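Local coordinates for protein type I modular polyketide synthase (Streptomyces albus subsp. albus, PDB 6IYR) that probably transfers an extender unit from its coenzyme A thioester to the acyl carrier protein of module 8 during salinomycin chain building, at residues S137-E145 against L176-F185; V291-D300 against R315-Q326. All coordinates share one frame; numbering follows the deposited sequence.

How the contacts relate
Contact 1 closes along the chain before contact 2 opens, and their centres stand 25 Å apart, with nearest atoms about 6 Å apart and no touch. They share neither helix nor sheet. Contact 1 belongs to the larger alpha/beta part of the acyltransferase fold, where the loop following strand 129-132 of the four-stranded parallel sheet meets the end of helix 172-177. Contact 2 belongs to the smaller ferredoxin-like part, on strands 289-294 and 313-316 of the five-stranded mixed sheet. The pair illustrates how acyltransferases combine two subdomains: one contact joins a loop to a helix end within the larger, the other leads from the smaller sheet to the probable catalytic cleft between them.

Contact 1. Residues S137-E145 against L176-F185; sequences SQWAGMAVE and LRQTEGAPGF
G141 N meets L176 O where the loop 137-145 packs on the C-terminal end of helix 172-177, in the larger alpha/beta part of the acyltransferase fold. A Schellman motif closes that helix, with Q178 as its C-prime residue. The loop meets it with a type II turn from W139 to M142. G141 takes the third position, with the positive phi favoured by glycine, and its N donates to L176 O over 2.7 Å. L176 and F185 bury more surface here than any other residue. The F185 ring lies between two glutamines: Q138, bent at chi2, sets CB over the rim of one face and brings CG to 3.7 Å from F185 CD2, while Q178 NE2 lies 3.6 Å above the opposite face, toward the rim. That amide is gripped by two carbonyls, P183 O at 3.0 Å from NE2 and V175 O, which fixes its place over the ring. The edge of F185 points at the turn backbone, with CE2 3.7 Å from A140 N in the ring plane. M142 runs extended beyond CG (chi2 177°), carrying CE across L176 to a tight 3.4 Å from CD2 of that leucine. Its SD accepts a weak hydrogen bond from W139 N, at 3.6 Å.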
loop_
_atom_site.group_PDB
_atom_site.type_symbol
_atom_site.label_atom_id
_atom_site.label_comp_id
_atom_site.label_asym_id
_atom_site.label_seq_id
_atom_site.Cartn_x
_atom_site.Cartn_y
_atom_site.Cartn_z
ATOM N N SER A 137 -8.182 -1.865 4.222
ATOM C CA SER A 137 -7.552 -2.821 3.293
ATOM C C SER A 137 -7.649 -4.304 3.722
ATOM O O SER A 137 -7.215 -5.196 2.978
ATOM C CB SER A 137 -6.083 -2.405 2.931
ATOM O OG SER A 137 -5.326 -1.914 4.039
ATOM N N GLN A 138 -8.342 -4.602 4.821
ATOM C CA GLN A 138 -8.324 -5.953 5.356
ATOM C C GLN A 138 -9.257 -6.932 4.620
ATOM O O GLN A 138 -10.309 -6.560 4.191
ATOM C CB GLN A 138 -8.647 -5.966 6.856
ATOM C CG GLN A 138 -10.115 -5.827 7.183
ATOM C CD GLN A 138 -10.577 -4.405 7.020
ATOM O OE1 GLN A 138 -9.780 -3.472 6.909
ATOM N NE2 GLN A 138 -11.874 -4.240 6.929
ATOM N N TRP A 139 -8.917 -8.204 4.623
ATOM C CA TRP A 139 -9.875 -9.230 4.225
ATOM C C TRP A 139 -9.436 -10.565 4.739
ATOM O O TRP A 139 -8.227 -10.800 4.914
ATOM C CB TRP A 139 -10.007 -9.292 2.698
ATOM C CG TRP A 139 -8.720 -9.373 1.917
ATOM C CD1 TRP A 139 -7.999 -8.328 1.452
ATOM C CD2 TRP A 139 -8.135 -10.543 1.334
ATOM N NE1 TRP A 139 -6.980 -8.767 0.653
ATOM C CE2 TRP A 139 -6.993 -10.130 0.627
ATOM C CE3 TRP A 139 -8.466 -11.906 1.339
ATOM C CZ2 TRP A 139 -6.240 -11.006 -0.162
ATOM C CZ3 TRP A 139 -7.672 -12.789 0.612
ATOM C CH2 TRP A 139 -6.566 -12.335 -0.120
ATOM N N ALA A 140 -10.408 -11.445 4.974
ATOM C CA ALA A 140 -10.141 -12.734 5.557
ATOM C C ALA A 140 -9.304 -13.513 4.584
ATOM O O ALA A 140 -9.738 -13.772 3.473
ATOM C CB ALA A 140 -11.444 -13.477 5.812
ATOM N N GLY A 141 -8.143 -13.953 5.038
ATOM C CA GLY A 141 -7.180 -14.653 4.195
ATOM C C GLY A 141 -6.163 -13.733 3.540
ATOM O O GLY A 141 -5.313 -14.191 2.791
ATOM N N MET A 142 -6.177 -12.446 3.867
ATOM C CA MET A 142 -5.212 -11.520 3.265
ATOM C C MET A 142 -3.760 -11.984 3.445
ATOM O O MET A 142 -3.328 -12.390 4.553
ATOM C CB MET A 142 -5.416 -10.095 3.778
ATOM C CG MET A 142 -5.306 -9.969 5.307
ATOM S SD MET A 142 -5.484 -8.236 5.747
ATOM C CE MET A 142 -5.221 -8.396 7.490
ATOM N N ALA A 143 -3.115 -12.195 2.295
ATOM C CA ALA A 143 -1.678 -12.520 2.208
ATOM C C ALA A 143 -1.314 -13.904 2.702
ATOM O O ALA A 143 -0.143 -14.247 2.746
ATOM C CB ALA A 143 -0.828 -11.481 2.943
ATOM N N VAL A 144 -2.284 -14.699 3.102
ATOM C CA VAL A 144 -1.920 -15.965 3.723
ATOM C C VAL A 144 -1.372 -16.916 2.632
ATOM O O VAL A 144 -0.454 -17.667 2.889
ATOM C CB VAL A 144 -3.103 -16.576 4.504
ATOM C CG1 VAL A 144 -4.410 -16.092 3.932
ATOM C CG2 VAL A 144 -3.066 -18.094 4.495
ATOM N N GLU A 145 -1.831 -16.762 1.395
ATOM C CA GLU A 145 -1.284 -17.541 0.270
ATOM C C GLU A 145 0.194 -17.239 0.084
ATOM O O GLU A 145 0.974 -18.115 -0.258
ATOM C CB GLU A 145 -2.031 -17.245 -1.035
ATOM C CG GLU A 145 -3.535 -17.544 -1.044
ATOM C CD GLU A 145 -4.286 -16.888 -2.228
ATOM O OE1 GLU A 145 -5.025 -15.837 -2.011
ATOM O OE2 GLU A 145 -4.149 -17.454 -3.370
ATOM N N LEU A 176 -5.123 -13.434 10.435
ATOM C CA LEU A 176 -5.089 -13.179 9.004
ATOM C C LEU A 176 -6.008 -14.138 8.261
ATOM O O LEU A 176 -6.689 -13.736 7.314
ATOM C CB LEU A 176 -3.696 -13.309 8.438
ATOM C CG LEU A 176 -2.704 -12.266 8.968
ATOM C CD1 LEU A 176 -1.413 -12.326 8.165
ATOM C CD2 LEU A 176 -3.302 -10.895 8.860
ATOM N N ARG A 177 -6.002 -15.399 8.674
ATOM C CA ARG A 177 -6.835 -16.424 8.033
ATOM C C ARG A 177 -8.286 -16.288 8.477
ATOM O O ARG A 177 -9.183 -16.815 7.852
ATOM C CB ARG A 177 -6.338 -17.817 8.413
ATOM C CG ARG A 177 -5.139 -18.277 7.623
ATOM C CD ARG A 177 -4.382 -19.376 8.346
ATOM N NE ARG A 177 -5.212 -20.551 8.559
ATOM C CZ ARG A 177 -5.201 -21.305 9.662
ATOM N NH1 ARG A 177 -6.034 -22.339 9.764
ATOM N NH2 ARG A 177 -4.371 -21.029 10.666
ATOM N N GLN A 178 -8.507 -15.634 9.609
ATOM C CA GLN A 178 -9.807 -15.677 10.282
ATOM C C GLN A 178 -10.273 -17.108 10.560
ATOM O O GLN A 178 -11.429 -17.435 10.369
ATOM C CB GLN A 178 -10.852 -14.877 9.509
ATOM C CG GLN A 178 -10.644 -13.369 9.596
ATOM C CD GLN A 178 -10.827 -12.871 11.030
ATOM O OE1 GLN A 178 -11.947 -12.810 11.518
ATOM N NE2 GLN A 178 -9.717 -12.662 11.748
ATOM N N THR A 179 -9.340 -17.947 10.992
ATOM C CA THR A 179 -9.621 -19.289 11.468
ATOM C C THR A 179 -10.565 -19.233 12.650
ATOM O O THR A 179 -10.456 -18.362 13.494
ATOM C CB THR A 179 -8.345 -19.977 11.984
ATOM O OG1 THR A 179 -7.283 -19.767 11.059
ATOM C CG2 THR A 179 -8.563 -21.482 12.160
ATOM N N GLU A 180 -11.398 -20.260 12.762
ATOM C CA GLU A 180 -12.195 -20.532 13.955
ATOM C C GLU A 180 -11.293 -20.515 15.191
ATOM O O GLU A 180 -10.274 -21.229 15.266
ATOM C CB GLU A 180 -12.818 -21.928 13.811
ATOM C CG GLU A 180 -14.250 -22.078 14.282
ATOM C CD GLU A 180 -14.558 -23.510 14.717
ATOM O OE1 GLU A 180 -13.646 -24.371 14.751
ATOM O OE2 GLU A 180 -15.715 -23.771 15.073
ATOM N N GLY A 181 -11.606 -19.638 16.125
ATOM C CA GLY A 181 -10.775 -19.527 17.312
ATOM C C GLY A 181 -10.141 -18.170 17.406
ATOM O O GLY A 181 -9.792 -17.742 18.499
ATOM N N ALA A 182 -9.906 -17.532 16.267
ATOM C CA ALA A 182 -9.275 -16.230 16.252
ATOM C C ALA A 182 -10.350 -15.154 16.395
ATOM O O ALA A 182 -11.476 -15.289 15.934
ATOM C CB ALA A 182 -8.482 -15.995 14.977
ATOM N N PRO A 183 -9.953 -14.015 16.928
ATOM C CA PRO A 183 -10.872 -12.887 16.973
ATOM C C PRO A 183 -11.057 -12.283 15.603
ATOM O O PRO A 183 -10.218 -12.469 14.726
ATOM C CB PRO A 183 -10.159 -11.917 17.913
ATOM C CG PRO A 183 -8.718 -12.269 17.791
ATOM C CD PRO A 183 -8.667 -13.739 17.590
ATOM N N GLY A 184 -12.072 -11.443 15.465
ATOM C CA GLY A 184 -12.418 -10.852 14.169
ATOM C C GLY A 184 -11.820 -9.485 13.913
ATOM O O GLY A 184 -11.296 -8.828 14.807
ATOM N N PHE A 185 -12.021 -9.010 12.697
ATOM C CA PHE A 185 -11.550 -7.726 12.289
ATOM C C PHE A 185 -12.416 -6.593 12.833
ATOM O O PHE A 185 -12.048 -5.451 12.694
ATOM C CB PHE A 185 -11.521 -7.643 10.787
ATOM C CG PHE A 185 -10.521 -8.542 10.150
ATOM C CD1 PHE A 185 -9.316 -8.818 10.771
ATOM C CD2 PHE A 185 -10.744 -9.040 8.892
ATOM C CE1 PHE A 185 -8.405 -9.659 10.183
ATOM C CE2 PHE A 185 -9.804 -9.839 8.280
ATOM C CZ PHE A 185 -8.655 -10.180 8.941
#

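Contact 2. Residues V291-D300 against R315-Q326; sequences VVSGDPGALD and RINVDYASHGPQ. With PO4 (phosphate ion), chain B.
R315, S293 and A321 carry the meeting of strand 289-294 and the start of helix 296-308 with the chain that leaves strand 313-316, a beta-alpha-beta crossover in the ferredoxin-like part of the acyltransferase. R315 starts with CG anti to its own N (chi1 -172°), then bends at chi2 and chi3, bringing its guanidinium back over the helix. One face of that group rests on L299, while NH1 makes a long, weak but nearly straight salt bridge to D300 OD1, 3.3 Å away and close to the guanidinium plane. At the strand's end, A321 sets its methyl against the backbone, CB lying 3.4 Å from G294 N. Beside it, S293 OG donates to S322 O at 2.8 Å. This bond holds the carbonyl of S322, within Y320-A321-S322-H323, the YASH sequence familiar from methylmalonyl-selective acyltransferases. S322 OG binds phosphate O4 at 3.0 Å; H323 NE2 reaches O4 at 2.9 Å, bent (138°), and is also within hydrogen-bonding reach of S220 OG, consistent with the family's Ser-His dyad. Q221 N and R245 NH1 also hold the anion. S293, binding the backbone of S322 and not the anion, is thus placed as a second-shell residue, and the phosphate, probably from the crystallisation liquor, marks a site suited to an anionic group.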
loop_
_atom_site.group_PDB
_atom_site.type_symbol
_atom_site.label_atom_id
_atom_site.label_comp_id
_atom_site.label_asym_id
_atom_site.label_seq_id
_atom_site.Cartn_x
_atom_site.Cartn_y
_atom_site.Cartn_z
ATOM N N VAL A 291 -11.967 13.124 3.930
ATOM C CA VAL A 291 -12.688 12.298 4.887
ATOM C C VAL A 291 -12.973 13.158 6.124
ATOM O O VAL A 291 -12.087 13.873 6.627
ATOM C CB VAL A 291 -11.914 11.001 5.236
ATOM C CG1 VAL A 291 -12.668 10.196 6.287
ATOM C CG2 VAL A 291 -11.712 10.129 3.994
ATOM N N VAL A 292 -14.227 13.128 6.563
ATOM C CA VAL A 292 -14.653 13.816 7.756
ATOM C C VAL A 292 -15.056 12.852 8.839
ATOM O O VAL A 292 -15.741 11.860 8.585
ATOM C CB VAL A 292 -15.851 14.725 7.417
ATOM C CG1 VAL A 292 -16.485 15.333 8.648
ATOM C CG2 VAL A 292 -15.403 15.783 6.451
ATOM N N SER A 293 -14.598 13.099 10.056
ATOM C CA SER A 293 -14.919 12.201 11.152
ATOM C C SER A 293 -15.775 12.925 12.172
ATOM O O SER A 293 -15.685 14.130 12.262
ATOM C CB SER A 293 -13.646 11.696 11.839
ATOM O OG SER A 293 -12.973 12.704 12.570
ATOM N N GLY A 294 -16.503 12.178 13.011
ATOM C CA GLY A 294 -17.225 12.771 14.119
ATOM C C GLY A 294 -18.403 11.911 14.572
ATOM O O GLY A 294 -18.422 10.697 14.388
ATOM N N ASP A 295 -19.347 12.560 15.229
ATOM C CA ASP A 295 -20.431 11.895 15.878
ATOM C C ASP A 295 -21.472 11.431 14.879
ATOM O O ASP A 295 -21.645 12.007 13.799
ATOM C CB ASP A 295 -21.047 12.792 16.953
ATOM C CG ASP A 295 -20.094 13.032 18.133
ATOM O OD1 ASP A 295 -20.010 12.163 19.035
ATOM O OD2 ASP A 295 -19.391 14.073 18.123
ATOM N N PRO A 296 -22.034 10.261 15.151
ATOM C CA PRO A 296 -22.872 9.616 14.141
ATOM C C PRO A 296 -23.973 10.556 13.596
ATOM O O PRO A 296 -24.227 10.575 12.403
ATOM C CB PRO A 296 -23.485 8.435 14.902
ATOM C CG PRO A 296 -22.575 8.203 16.080
ATOM C CD PRO A 296 -22.018 9.545 16.438
ATOM N N GLY A 297 -24.626 11.317 14.468
ATOM C CA GLY A 297 -25.776 12.164 14.036
ATOM C C GLY A 297 -25.292 13.310 13.170
ATOM O O GLY A 297 -25.893 13.666 12.120
ATOM N N ALA A 298 -24.120 13.818 13.520
ATOM C CA ALA A 298 -23.532 14.918 12.720
ATOM C C ALA A 298 -23.130 14.449 11.345
ATOM O O ALA A 298 -23.292 15.157 10.345
ATOM C CB ALA A 298 -22.345 15.514 13.452
ATOM N N LEU A 299 -22.667 13.209 11.265
ATOM C CA LEU A 299 -22.276 12.649 10.000
ATOM C C LEU A 299 -23.500 12.454 9.105
ATOM O O LEU A 299 -23.405 12.595 7.885
ATOM C CB LEU A 299 -21.613 11.292 10.214
ATOM C CG LEU A 299 -20.107 11.085 10.286
ATOM C CD1 LEU A 299 -19.274 12.329 10.343
ATOM C CD2 LEU A 299 -19.723 10.111 11.379
ATOM N N ASP A 300 -24.597 11.967 9.665
ATOM C CA ASP A 300 -25.836 11.856 8.859
ATOM C C ASP A 300 -26.233 13.216 8.246
ATOM O O ASP A 300 -26.701 13.284 7.112
ATOM C CB ASP A 300 -27.016 11.333 9.714
ATOM C CG ASP A 300 -26.877 9.854 10.100
ATOM O OD1 ASP A 300 -26.203 9.111 9.375
ATOM O OD2 ASP A 300 -27.364 9.464 11.170
ATOM N N ARG A 315 -20.637 6.968 3.704
ATOM C CA ARG A 315 -20.331 6.513 5.041
ATOM C C ARG A 315 -19.232 5.460 4.953
ATOM O O ARG A 315 -19.330 4.589 4.150
ATOM C CB ARG A 315 -21.619 5.905 5.592
ATOM C CG ARG A 315 -21.571 5.537 7.051
ATOM C CD ARG A 315 -21.282 6.766 7.884
ATOM N NE ARG A 315 -22.432 7.196 8.679
ATOM C CZ ARG A 315 -22.445 7.194 10.000
ATOM N NH1 ARG A 315 -23.481 7.693 10.671
ATOM N NH2 ARG A 315 -21.383 6.741 10.651
ATOM N N ILE A 316 -18.104 5.628 5.627
ATOM C CA ILE A 316 -17.051 4.605 5.585
ATOM C C ILE A 316 -17.361 3.588 6.675
ATOM O O ILE A 316 -17.891 3.963 7.722
ATOM C CB ILE A 316 -15.676 5.220 5.889
ATOM C CG1 ILE A 316 -15.229 6.104 4.725
ATOM C CG2 ILE A 316 -14.639 4.142 6.184
ATOM C CD1 ILE A 316 -14.121 7.058 5.113
ATOM N N ASN A 317 -17.030 2.310 6.462
ATOM C CA ASN A 317 -17.279 1.278 7.491
ATOM C C ASN A 317 -16.229 1.252 8.600
ATOM O O ASN A 317 -15.281 0.466 8.559
ATOM C CB ASN A 317 -17.406 -0.122 6.883
ATOM C CG ASN A 317 -18.109 -1.084 7.822
ATOM O OD1 ASN A 317 -17.658 -1.302 8.941
ATOM N ND2 ASN A 317 -19.292 -1.520 7.437
ATOM N N VAL A 318 -16.348 2.197 9.527
ATOM C CA VAL A 318 -15.555 2.213 10.756
ATOM C C VAL A 318 -16.498 2.754 11.786
ATOM O O VAL A 318 -17.437 3.475 11.443
ATOM C CB VAL A 318 -14.355 3.179 10.700
ATOM C CG1 VAL A 318 -13.257 2.641 9.809
ATOM C CG2 VAL A 318 -14.791 4.559 10.227
ATOM N N ASP A 319 -16.254 2.478 13.057
ATOM C CA ASP A 319 -17.172 2.997 14.051
ATOM C C ASP A 319 -16.452 3.844 15.073
ATOM O O ASP A 319 -16.914 3.951 16.207
ATOM C CB ASP A 319 -17.922 1.854 14.741
ATOM C CG ASP A 319 -16.977 0.893 15.424
ATOM O OD1 ASP A 319 -15.787 1.269 15.594
ATOM O OD2 ASP A 319 -17.446 -0.155 15.908
ATOM N N TYR A 320 -15.353 4.480 14.671
ATOM C CA TYR A 320 -14.700 5.445 15.551
ATOM C C TYR A 320 -14.341 6.641 14.739
ATOM O O TYR A 320 -14.275 6.573 13.514
ATOM C CB TYR A 320 -13.458 4.872 16.222
ATOM C CG TYR A 320 -12.421 4.364 15.265
ATOM C CD1 TYR A 320 -12.491 3.066 14.760
ATOM C CD2 TYR A 320 -11.399 5.191 14.798
ATOM C CE1 TYR A 320 -11.633 2.637 13.745
ATOM C CE2 TYR A 320 -10.443 4.714 13.891
ATOM C CZ TYR A 320 -10.573 3.433 13.363
ATOM O OH TYR A 320 -9.706 2.981 12.392
ATOM N N ALA A 321 -14.286 7.767 15.431
ATOM C CA ALA A 321 -13.932 9.052 14.869
ATOM C C ALA A 321 -12.532 9.469 15.373
ATOM O O ALA A 321 -12.386 10.290 16.293
ATOM C CB ALA A 321 -14.962 10.090 15.269
ATOM N N SER A 322 -11.501 8.989 14.701
ATOM C CA SER A 322 -10.136 9.514 14.931
ATOM C C SER A 322 -9.873 10.778 14.106
ATOM O O SER A 322 -10.715 11.239 13.320
ATOM C CB SER A 322 -9.115 8.440 14.588
ATOM O OG SER A 322 -9.282 8.082 13.242
ATOM N N HIS A 323 -8.776 11.433 14.431
ATOM C CA HIS A 323 -8.342 12.616 13.723
ATOM C C HIS A 323 -9.281 13.778 14.019
ATOM O O HIS A 323 -9.447 14.673 13.202
ATOM C CB HIS A 323 -8.204 12.332 12.222
ATOM C CG HIS A 323 -7.272 11.197 11.934
ATOM N ND1 HIS A 323 -5.913 11.279 12.160
ATOM C CD2 HIS A 323 -7.522 9.902 11.645
ATOM C CE1 HIS A 323 -5.381 10.074 12.084
ATOM N NE2 HIS A 323 -6.327 9.227 11.730
ATOM N N GLY A 324 -9.903 13.716 15.186
ATOM C CA GLY A 324 -10.746 14.781 15.687
ATOM C C GLY A 324 -10.770 14.801 17.198
ATOM O O GLY A 324 -10.028 14.058 17.855
ATOM N N PRO A 325 -11.628 15.667 17.773
ATOM C CA PRO A 325 -11.678 15.922 19.211
ATOM C C PRO A 325 -11.975 14.722 20.061
ATOM O O PRO A 325 -11.535 14.684 21.200
ATOM C CB PRO A 325 -12.824 16.956 19.357
ATOM C CG PRO A 325 -12.872 17.649 18.027
ATOM C CD PRO A 325 -12.488 16.595 17.014
ATOM N N GLN A 326 -12.604 13.674 19.532
ATOM C CA GLN A 326 -12.905 12.567 20.424
ATOM C C GLN A 326 -11.620 11.957 20.995
ATOM O O GLN A 326 -11.630 11.309 22.041
ATOM C CB GLN A 326 -13.741 11.484 19.742
ATOM C CG GLN A 326 -15.187 11.875 19.549
ATOM C CD GLN A 326 -16.074 10.728 19.104
ATOM O OE1 GLN A 326 -15.862 9.560 19.475
ATOM N NE2 GLN A 326 -17.108 11.062 18.327
HETATM P P PO4 B . -6.903 5.105 11.833
HETATM O O1 PO4 B . -7.692 4.226 10.881
HETATM O O2 PO4 B . -7.103 4.952 13.351
HETATM O O3 PO4 B . -5.463 4.747 11.501
HETATM O O4 PO4 B . -7.338 6.510 11.515
#